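PDB 3PGB: putative uncharacterized protein from Emericella nidulans, which probably oxidises primary amines as a copper- and topaquinone-dependent amine oxidase. Local coordinates for residues P168-T173 / F674-N679. Residues are numbered along the deposited sequence; the frame is centred on the assembly and turned at random.
With CA (calcium ion), chain E.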
loop_
_atom_site.group_PDB
_atom_site.type_symbol
_atom_site.label_atom_id
_atom_site.label_comp_id
_atom_site.label_asym_id
_atom_site.label_seq_id
_atom_site.Cartn_x
_atom_site.Cartn_y
_atom_site.Cartn_z
ATOM N N PRO A 168 5.396 36.112 3.096
ATOM C CA PRO A 168 5.351 34.671 2.822
ATOM C C PRO A 168 5.218 34.283 1.337
ATOM O O PRO A 168 4.885 33.137 1.034
ATOM C CB PRO A 168 4.109 34.227 3.599
ATOM C CG PRO A 168 3.194 35.397 3.521
ATOM C CD PRO A 168 4.050 36.641 3.380
ATOM N N TYR A 169 5.476 35.218 0.426
ATOM C CA TYR A 169 5.446 34.927 -1.002
ATOM C C TYR A 169 6.803 35.239 -1.626
ATOM O O TYR A 169 7.523 36.117 -1.147
ATOM C CB TYR A 169 4.332 35.725 -1.685
ATOM C CG TYR A 169 3.028 35.752 -0.913
ATOM C CD1 TYR A 169 2.443 34.581 -0.439
ATOM C CD2 TYR A 169 2.381 36.951 -0.653
ATOM C CE1 TYR A 169 1.245 34.614 0.280
ATOM C CE2 TYR A 169 1.191 36.992 0.057
ATOM C CZ TYR A 169 0.623 35.828 0.514
ATOM O OH TYR A 169 -0.561 35.895 1.215
ATOM N N THR A 170 7.150 34.511 -2.688
ATOM C CA THR A 170 8.445 34.678 -3.362
ATOM C C THR A 170 8.395 35.857 -4.340
ATOM O O THR A 170 9.370 36.595 -4.486
ATOM C CB THR A 170 8.895 33.376 -4.086
ATOM O OG1 THR A 170 8.087 33.135 -5.242
ATOM C CG2 THR A 170 8.793 32.184 -3.157
ATOM N N ARG A 171 7.256 36.026 -5.005
ATOM C CA ARG A 171 6.956 37.255 -5.733
ATOM C C ARG A 171 6.823 38.407 -4.736
ATOM O O ARG A 171 6.102 38.303 -3.743
ATOM C CB ARG A 171 5.665 37.094 -6.535
ATOM C CG ARG A 171 5.076 38.382 -7.097
ATOM C CD ARG A 171 4.133 38.083 -8.262
ATOM N NE ARG A 171 3.346 39.247 -8.675
ATOM C CZ ARG A 171 2.646 39.325 -9.806
ATOM N NH1 ARG A 171 2.614 38.309 -10.661
ATOM N NH2 ARG A 171 1.964 40.429 -10.088
ATOM N N LYS A 172 7.526 39.503 -5.002
ATOM C CA LYS A 172 7.500 40.661 -4.117
ATOM C C LYS A 172 6.784 41.829 -4.809
ATOM O O LYS A 172 7.415 42.705 -5.396
ATOM C CB LYS A 172 8.923 41.036 -3.693
ATOM C CG LYS A 172 9.685 39.907 -2.993
ATOM C CD LYS A 172 9.047 39.503 -1.673
ATOM C CE LYS A 172 9.914 38.494 -0.928
ATOM N NZ LYS A 172 9.196 37.814 0.201
ATOM N N THR A 173 5.456 41.818 -4.714
ATOM C CA THR A 173 4.599 42.776 -5.410
ATOM C C THR A 173 3.484 43.276 -4.471
ATOM O O THR A 173 2.325 43.415 -4.859
ATOM C CB THR A 173 4.087 42.127 -6.734
ATOM O OG1 THR A 173 5.031 42.402 -7.776
ATOM C CG2 THR A 173 2.740 42.643 -7.170
ATOM N N PHE A 674 7.892 27.839 -6.325
ATOM C CA PHE A 674 8.609 26.865 -5.499
ATOM C C PHE A 674 10.085 26.728 -5.898
ATOM O O PHE A 674 10.935 26.542 -5.029
ATOM C CB PHE A 674 7.898 25.501 -5.539
ATOM C CG PHE A 674 8.426 24.506 -4.541
ATOM C CD1 PHE A 674 8.195 24.678 -3.182
ATOM C CD2 PHE A 674 9.150 23.396 -4.953
ATOM C CE1 PHE A 674 8.680 23.765 -2.257
ATOM C CE2 PHE A 674 9.634 22.477 -4.027
ATOM C CZ PHE A 674 9.401 22.665 -2.684
ATOM N N SER A 675 10.393 26.843 -7.191
ATOM C CA SER A 675 11.796 26.765 -7.664
ATOM C C SER A 675 12.762 27.664 -6.902
ATOM O O SER A 675 13.916 27.292 -6.687
ATOM C CB SER A 675 11.908 27.115 -9.151
ATOM O OG SER A 675 11.557 26.001 -9.940
ATOM N N THR A 676 12.278 28.840 -6.508
ATOM C CA THR A 676 13.108 29.875 -5.898
ATOM C C THR A 676 13.486 29.552 -4.450
ATOM O O THR A 676 14.316 30.233 -3.863
ATOM C CB THR A 676 12.401 31.259 -5.955
ATOM O OG1 THR A 676 11.268 31.265 -5.080
ATOM C CG2 THR A 676 11.934 31.582 -7.385
ATOM N N PHE A 677 12.880 28.510 -3.881
ATOM C CA PHE A 677 13.252 28.021 -2.545
ATOM C C PHE A 677 14.671 27.455 -2.535
ATOM O O PHE A 677 15.299 27.386 -1.478
ATOM C CB PHE A 677 12.300 26.909 -2.076
ATOM C CG PHE A 677 10.940 27.384 -1.620
ATOM C CD1 PHE A 677 10.381 28.585 -2.076
ATOM C CD2 PHE A 677 10.191 26.586 -0.754
ATOM C CE1 PHE A 677 9.114 28.985 -1.652
ATOM C CE2 PHE A 677 8.931 26.975 -0.328
ATOM C CZ PHE A 677 8.389 28.183 -0.779
ATOM N N PHE A 678 15.156 27.036 -3.705
ATOM C CA PHE A 678 16.441 26.344 -3.823
ATOM C C PHE A 678 17.553 27.308 -4.240
ATOM O O PHE A 678 17.747 27.593 -5.429
ATOM C CB PHE A 678 16.306 25.163 -4.789
ATOM C CG PHE A 678 15.254 24.183 -4.366
ATOM C CD1 PHE A 678 15.580 23.095 -3.560
ATOM C CD2 PHE A 678 13.926 24.388 -4.709
ATOM C CE1 PHE A 678 14.597 22.209 -3.132
ATOM C CE2 PHE A 678 12.944 23.512 -4.287
ATOM C CZ PHE A 678 13.278 22.417 -3.497
ATOM N N ASN A 679 18.258 27.808 -3.223
ATOM C CA ASN A 679 19.339 28.778 -3.377
ATOM C C ASN A 679 20.557 28.344 -2.564
ATOM O O ASN A 679 21.146 29.135 -1.825
ATOM C CB ASN A 679 18.868 30.183 -2.953
ATOM C CG ASN A 679 18.401 30.237 -1.507
ATOM O OD1 ASN A 679 17.983 29.224 -0.942
ATOM N ND2 ASN A 679 18.469 31.419 -0.901
HETATM CA CA CA E . 16.494 27.996 0.394
HETATM O O HOH W 1 15.313 30.047 0.318
HETATM O O HOH W 2 14.545 27.478 1.757
#
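The Phe677 ring meets Thr170 at its edge: the methyl CG2 of Thr170 lies close to the ring plane, 3.5 Å from CE1 of Phe677. One face of the ring carries Phe674 of the same 3-10 turn, whose CD1 stands 3.6 Å above the plane and offset toward the rim. Thr649 of strand 646-650 also touches Phe677. The second foothold is Thr676, whose OG1 sits 3.3 Å from CG2 of Thr170 and equally near its CB.

The rotation of Thr170 explains the division of labour. With chi1 at 71°, OG1 lies between the backbone N and the carbonyl carbon, while CG2, anti to that carbon, is the branch that meets the turn. OG1 then accepts from the backbone N of Asp673 and donates to the carbonyl of Pro671. Thr676 OG1 is likewise engaged by its own loop, donating to the carbonyl of Asp673, so the two hydroxyls, 3.7 Å apart between their OG1 atoms, each have a partner elsewhere.

Phe677 faces two ways. Its side chain takes the methyl, whereas its carbonyl O binds the calcium ion at 2.3 Å. Asn679, Glu584, Glu681 and two waters are further ligands. The turn itself is held by Phe677 N bonding to Phe674 O at 3.0 Å.

The contact joins the loop between strands 161-164 and 176-178, in the N-terminal part of the chain, to a calcium-binding loop of the copper amine oxidase catalytic domain. Backbone bonding of Arg171 with Pro671 and its salt bridge to Asp666 tie the same loops together. Chemically, the direct meeting is small and made of van der Waals contacts, the methyl of Thr170 against the Phe677 edge and both CB and CG2 against the Thr676 hydroxyl; the polar attachment comes from residues 666-673, leading into the turn.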